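Local coordinates for protein O-methyltransferase, SAM-dependent (Legionella pneumophila subsp. pneumophila, PDB 3R3H) that probably transfers methyl groups from S-adenosylmethionine to hydroxyl groups of its substrates, at residues A[19-24]-A[29-34]; A[91-96]-A[142-147]. One frame throughout, in Å; residues are numbered along the deposited sequence.

Contact 1: residues A[19-24]-A[29-34]; sequences ISLREH and ALRKET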
loop_
_atom_site.group_PDB
_atom_site.type_symbol
_atom_site.label_atom_id
_atom_site.label_comp_id
_atom_site.label_asym_id
_atom_site.label_seq_id
_atom_site.Cartn_x
_atom_site.Cartn_y
_atom_site.Cartn_z
ATOM N N ILE A 19 -12.554 1.953 -12.214
ATOM C CA ILE A 19 -11.363 2.635 -12.706
ATOM C C ILE A 19 -10.027 1.932 -12.444
ATOM O O ILE A 19 -9.032 2.270 -13.070
ATOM C CB ILE A 19 -11.276 4.068 -12.133
ATOM C CG1 ILE A 19 -11.033 4.003 -10.621
ATOM C CG2 ILE A 19 -12.575 4.836 -12.434
ATOM C CD1 ILE A 19 -10.683 5.345 -10.001
ATOM N N SER A 20 -9.980 0.956 -11.541
ATOM C CA SER A 20 -8.695 0.309 -11.273
ATOM C C SER A 20 -8.628 -1.209 -11.412
ATOM O O SER A 20 -7.583 -1.743 -11.787
ATOM C CB SER A 20 -8.177 0.696 -9.877
ATOM O OG SER A 20 -8.877 0.018 -8.846
ATOM N N LEU A 21 -9.722 -1.908 -11.117
ATOM C CA LEU A 21 -9.704 -3.366 -11.215
ATOM C C LEU A 21 -9.407 -3.819 -12.628
ATOM O O LEU A 21 -10.179 -3.560 -13.555
ATOM C CB LEU A 21 -11.039 -3.972 -10.779
ATOM C CG LEU A 21 -11.009 -5.294 -9.988
ATOM C CD1 LEU A 21 -12.355 -5.975 -10.156
ATOM C CD2 LEU A 21 -9.893 -6.219 -10.445
ATOM N N ARG A 22 -8.275 -4.487 -12.781
ATOM C CA ARG A 22 -7.853 -5.017 -14.065
ATOM C C ARG A 22 -7.657 -6.510 -13.808
ATOM O O ARG A 22 -6.542 -7.040 -13.823
ATOM C CB ARG A 22 -6.567 -4.309 -14.537
ATOM C CG ARG A 22 -6.873 -3.025 -15.335
ATOM C CD ARG A 22 -5.979 -1.816 -15.007
ATOM N NE ARG A 22 -4.694 -1.837 -15.700
ATOM C CZ ARG A 22 -4.180 -0.801 -16.356
ATOM N NH1 ARG A 22 -4.844 0.343 -16.411
ATOM N NH2 ARG A 22 -3.004 -0.912 -16.965
ATOM N N GLU A 23 -8.792 -7.163 -13.566
ATOM C CA GLU A 23 -8.881 -8.582 -13.241
ATOM C C GLU A 23 -8.765 -9.545 -14.418
ATOM O O GLU A 23 -9.369 -9.351 -15.468
ATOM C CB GLU A 23 -10.199 -8.816 -12.518
ATOM C CG GLU A 23 -10.319 -10.132 -11.823
ATOM C CD GLU A 23 -11.565 -10.169 -10.983
ATOM O OE1 GLU A 23 -12.647 -9.864 -11.526
ATOM O OE2 GLU A 23 -11.473 -10.494 -9.782
ATOM N N HIS A 24 -7.983 -10.597 -14.222
ATOM C CA HIS A 24 -7.784 -11.607 -15.251
ATOM C C HIS A 24 -8.998 -12.545 -15.252
ATOM O O HIS A 24 -9.492 -12.940 -14.189
ATOM C CB HIS A 24 -6.505 -12.371 -14.953
ATOM C CG HIS A 24 -6.177 -13.422 -15.960
ATOM N ND1 HIS A 24 -6.908 -14.587 -16.092
ATOM C CD2 HIS A 24 -5.173 -13.504 -16.861
ATOM C CE1 HIS A 24 -6.362 -15.339 -17.028
ATOM N NE2 HIS A 24 -5.307 -14.705 -17.512
ATOM N N ALA A 29 -13.508 -15.434 -12.932
ATOM C CA ALA A 29 -14.266 -16.678 -13.033
ATOM C C ALA A 29 -14.185 -17.482 -11.744
ATOM O O ALA A 29 -15.195 -17.998 -11.260
ATOM C CB ALA A 29 -13.732 -17.502 -14.202
ATOM N N LEU A 30 -12.973 -17.598 -11.200
ATOM C CA LEU A 30 -12.782 -18.331 -9.955
ATOM C C LEU A 30 -13.651 -17.629 -8.911
ATOM O O LEU A 30 -14.405 -18.266 -8.174
ATOM C CB LEU A 30 -11.300 -18.301 -9.531
ATOM C CG LEU A 30 -10.791 -19.313 -8.483
ATOM C CD1 LEU A 30 -9.260 -19.312 -8.463
ATOM C CD2 LEU A 30 -11.356 -18.986 -7.115
ATOM N N ARG A 31 -13.553 -16.304 -8.882
ATOM C CA ARG A 31 -14.313 -15.499 -7.946
ATOM C C ARG A 31 -15.815 -15.705 -8.146
ATOM O O ARG A 31 -16.503 -16.191 -7.254
ATOM C CB ARG A 31 -13.969 -14.024 -8.135
ATOM C CG ARG A 31 -13.638 -13.270 -6.852
ATOM C CD ARG A 31 -14.254 -11.882 -6.889
ATOM N NE ARG A 31 -14.061 -11.243 -8.186
ATOM C CZ ARG A 31 -14.872 -10.316 -8.686
ATOM N NH1 ARG A 31 -15.936 -9.912 -7.998
ATOM N NH2 ARG A 31 -14.623 -9.799 -9.883
ATOM N N LYS A 32 -16.316 -15.331 -9.320
ATOM C CA LYS A 32 -17.739 -15.464 -9.641
ATOM C C LYS A 32 -18.319 -16.863 -9.375
ATOM O O LYS A 32 -19.486 -16.988 -9.006
ATOM C CB LYS A 32 -17.977 -15.071 -11.095
ATOM N N GLU A 33 -17.509 -17.905 -9.565
ATOM C CA GLU A 33 -17.947 -19.283 -9.335
ATOM C C GLU A 33 -17.876 -19.724 -7.861
ATOM O O GLU A 33 -18.127 -20.890 -7.550
ATOM C CB GLU A 33 -17.129 -20.247 -10.210
ATOM C CG GLU A 33 -17.854 -20.776 -11.472
ATOM C CD GLU A 33 -18.555 -22.145 -11.283
ATOM O OE1 GLU A 33 -19.381 -22.296 -10.348
ATOM O OE2 GLU A 33 -18.283 -23.071 -12.089
ATOM N N THR A 34 -17.534 -18.800 -6.960
ATOM C CA THR A 34 -17.439 -19.108 -5.531
ATOM C C THR A 34 -18.030 -17.980 -4.689
ATOM O O THR A 34 -17.845 -17.934 -3.470
ATOM C CB THR A 34 -15.954 -19.355 -5.072
ATOM O OG1 THR A 34 -15.115 -18.271 -5.492
ATOM C CG2 THR A 34 -15.418 -20.649 -5.655
#

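Contact 2: residues A[91-96]-A[142-147]; sequences CDINEG and IDADKT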
loop_
_atom_site.group_PDB
_atom_site.type_symbol
_atom_site.label_atom_id
_atom_site.label_comp_id
_atom_site.label_asym_id
_atom_site.label_seq_id
_atom_site.Cartn_x
_atom_site.Cartn_y
_atom_site.Cartn_z
ATOM N N CYS A 91 -0.801 -22.208 1.230
ATOM C CA CYS A 91 -1.022 -23.192 2.291
ATOM C C CYS A 91 -2.481 -23.135 2.685
ATOM O O CYS A 91 -2.909 -22.147 3.291
ATOM C CB CYS A 91 -0.146 -22.873 3.515
ATOM S SG CYS A 91 1.664 -22.639 3.190
ATOM N N ASP A 92 -3.252 -24.166 2.327
ATOM C CA ASP A 92 -4.673 -24.181 2.670
ATOM C C ASP A 92 -4.975 -25.062 3.884
ATOM O O ASP A 92 -4.937 -26.298 3.810
ATOM C CB ASP A 92 -5.533 -24.618 1.483
ATOM C CG ASP A 92 -7.019 -24.348 1.717
ATOM O OD1 ASP A 92 -7.872 -24.844 0.942
ATOM O OD2 ASP A 92 -7.340 -23.624 2.686
ATOM N N ILE A 93 -5.276 -24.388 4.996
ATOM C CA ILE A 93 -5.566 -25.016 6.281
ATOM C C ILE A 93 -7.007 -25.488 6.344
ATOM O O ILE A 93 -7.369 -26.307 7.193
ATOM C CB ILE A 93 -5.330 -24.024 7.418
ATOM C CG1 ILE A 93 -6.398 -22.929 7.376
ATOM C CG2 ILE A 93 -3.955 -23.401 7.256
ATOM C CD1 ILE A 93 -6.378 -21.989 8.544
ATOM N N ASN A 94 -7.827 -24.959 5.443
ATOM C CA ASN A 94 -9.237 -25.311 5.379
ATOM C C ASN A 94 -9.462 -26.830 5.354
ATOM O O ASN A 94 -8.862 -27.560 4.538
ATOM C CB ASN A 94 -9.851 -24.672 4.128
ATOM C CG ASN A 94 -11.362 -24.822 4.058
ATOM O OD1 ASN A 94 -11.997 -25.333 4.973
ATOM N ND2 ASN A 94 -11.943 -24.352 2.969
ATOM N N GLU A 95 -10.304 -27.314 6.259
ATOM C CA GLU A 95 -10.607 -28.730 6.266
ATOM C C GLU A 95 -12.113 -28.934 6.200
ATOM O O GLU A 95 -12.637 -30.017 6.485
ATOM C CB GLU A 95 -9.998 -29.437 7.473
ATOM C CG GLU A 95 -10.000 -28.691 8.774
ATOM C CD GLU A 95 -9.185 -29.436 9.815
ATOM O OE1 GLU A 95 -9.687 -30.442 10.363
ATOM O OE2 GLU A 95 -8.029 -29.028 10.062
ATOM N N GLY A 96 -12.795 -27.860 5.807
ATOM C CA GLY A 96 -14.232 -27.885 5.617
ATOM C C GLY A 96 -14.413 -28.023 4.112
ATOM O O GLY A 96 -13.549 -28.573 3.425
ATOM N N ILE A 142 -0.184 -13.397 5.342
ATOM C CA ILE A 142 -0.783 -14.186 6.426
ATOM C C ILE A 142 -2.270 -13.925 6.665
ATOM O O ILE A 142 -2.672 -12.807 7.002
ATOM C CB ILE A 142 -0.019 -13.958 7.744
ATOM C CG1 ILE A 142 1.484 -14.166 7.504
ATOM C CG2 ILE A 142 -0.535 -14.903 8.804
ATOM C CD1 ILE A 142 2.372 -13.813 8.684
ATOM N N ASP A 143 -3.083 -14.963 6.482
ATOM C CA ASP A 143 -4.526 -14.856 6.674
ATOM C C ASP A 143 -5.035 -16.186 7.243
ATOM O O ASP A 143 -6.194 -16.571 7.016
ATOM C CB ASP A 143 -5.211 -14.546 5.334
ATOM C CG ASP A 143 -6.657 -14.091 5.499
ATOM O OD1 ASP A 143 -7.149 -14.126 6.653
ATOM O OD2 ASP A 143 -7.304 -13.712 4.483
ATOM N N ALA A 144 -4.165 -16.874 7.991
ATOM C CA ALA A 144 -4.501 -18.166 8.590
ATOM C C ALA A 144 -5.272 -17.983 9.891
ATOM O O ALA A 144 -5.701 -16.873 10.206
ATOM C CB ALA A 144 -3.241 -18.962 8.838
ATOM N N ASP A 145 -5.451 -19.065 10.648
ATOM C CA ASP A 145 -6.190 -18.984 11.909
ATOM C C ASP A 145 -5.533 -18.019 12.897
ATOM O O ASP A 145 -4.335 -18.128 13.218
ATOM C CB ASP A 145 -6.362 -20.370 12.535
ATOM C CG ASP A 145 -5.052 -21.100 12.722
ATOM O OD1 ASP A 145 -4.957 -21.862 13.709
ATOM O OD2 ASP A 145 -4.130 -20.935 11.887
ATOM N N LYS A 146 -6.351 -17.078 13.364
ATOM C CA LYS A 146 -5.941 -16.004 14.269
ATOM C C LYS A 146 -5.249 -16.391 15.572
ATOM O O LYS A 146 -4.402 -15.639 16.064
ATOM C CB LYS A 146 -7.150 -15.123 14.588
ATOM C CG LYS A 146 -8.064 -14.856 13.384
ATOM C CD LYS A 146 -7.297 -14.297 12.191
ATOM C CE LYS A 146 -8.058 -14.533 10.896
ATOM N NZ LYS A 146 -7.264 -14.174 9.687
ATOM N N THR A 147 -5.590 -17.552 16.122
ATOM C CA THR A 147 -4.998 -17.977 17.382
ATOM C C THR A 147 -3.585 -18.527 17.291
ATOM O O THR A 147 -3.105 -19.152 18.232
ATOM C CB THR A 147 -5.871 -19.019 18.084
ATOM O OG1 THR A 147 -5.991 -20.182 17.251
ATOM C CG2 THR A 147 -7.254 -18.439 18.366
#

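Contact 1: residues A[19-24]-A[29-34]
Glu-23 holds CG opposite its backbone N (chi1 -166°) and runs straight beyond it, which carries the carboxylate out toward Arg-31, whose side chain bends at chi2 and chi3 and turns its NE side to meet it. The guanidinium grips the carboxylate side-on with two nitrogens, one for each oxygen. Arg-31 NH2 gives to Glu-23 OE1 over 2.6 Å, a moderately bent bond (152° at the hydrogen) that lies in the guanidinium plane. Arg-31 NE gives to Glu-23 OE2 over 3.1 Å; here the acceptor is tilted out of that plane and the angle falls to 137°. Both oxygens use the lone pair on the side of the other oxygen, and the two flat groups are nearly coplanar, which suits a side-on paired salt bridge. Glu-23 OE2 is also hydrogen-bonded to Tyr-73 OH of helix 73-80, so this oxygen has two partners, and the three bonds together limit the rotation of the carboxylate. Leu-21 CD1 comes obliquely to the guanidinium, 4.5 Å from Arg-31 NH2, a marginal contact. The bridge ties the linker after helix 10-20 to the next helix, 25-32, which the linker leads into with His-24 as N-cap; both helices belong to the N-terminal part that precedes the Rossmann-like methyltransferase sheet. Leu-21 and Arg-31 both rest on Pro-46 of helix 46-59, while helix 10-20 faces the second subunit, where its Ile-19 packs on Phe-215 of that neighbouring chain.

Contact 2: residues A[91-96]-A[142-147]
Lys-146 NZ is gripped by several groups, among them the carbonyl O of Ala-144 at 3.2 Å, and it thereby ties down the loop on which Ile-93 rests. The contact lies at the C-terminal ends of the parallel strands of a Rossmann-like methyltransferase sheet: strands 87-92 and 137-143 run parallel with strand 63-68 between them, and their following loops meet beyond it. The other partners of Lys-146 NZ are Asp-143 OD1, in a salt bridge at 3.0 Å whose hydrogen bond is weak, and the side chains of Asn-170 and Tyr-149. Asp-143 OD2 lies close to Asp-169 OD1; with Asn-170 the two acids recall the divalent-metal site of cation-dependent relatives, although no metal is modelled here. Across the contact no hydrogen bond forms, and Ile-93 makes the approach alone. Its CG1 stands between the backbone N and the carbonyl carbon (chi1 69°), and the chain then runs on extended, so that CD1 reaches the backbone at Ala-144 and Asp-145. CD1 meets Ala-144 CB at 4.4 Å. It also comes within 4.2 Å of Asp-145 OD2, an oxygen hydrogen-bonded to Tyr-152 OH of helix 149-159. Two consecutive Asx turns shape the loop that carries Ile-93: Asp-92 OD2 accepts from Asn-94 N at 3.1 Å, and Asn-94 OD1 from Gly-96 N at 2.8 Å. The nearest approach of the two segments is that of Ile-93 CD1 to the backbone N of Asp-145, at 3.7 Å.

Contact 1 lies at the surface and contact 2, partly buried, nearer the middle of the chain; their centres are 22 Å apart and they share no element. The 19-24/29-34 pair joins the linker after one helix to the helix that follows it, ahead of the sheet, and owes its hold to one charged pair. The 91-96/142-147 pair, 46 residues apart at its closest ends, brings together loops following two strands of the central sheet, and meets through a methyl group, with no polar bond crossing between the segments. Only contact 1 has the second subunit within reach. In both, a tyrosine from a neighbouring helix takes an oxygen of the acidic residue that touches across.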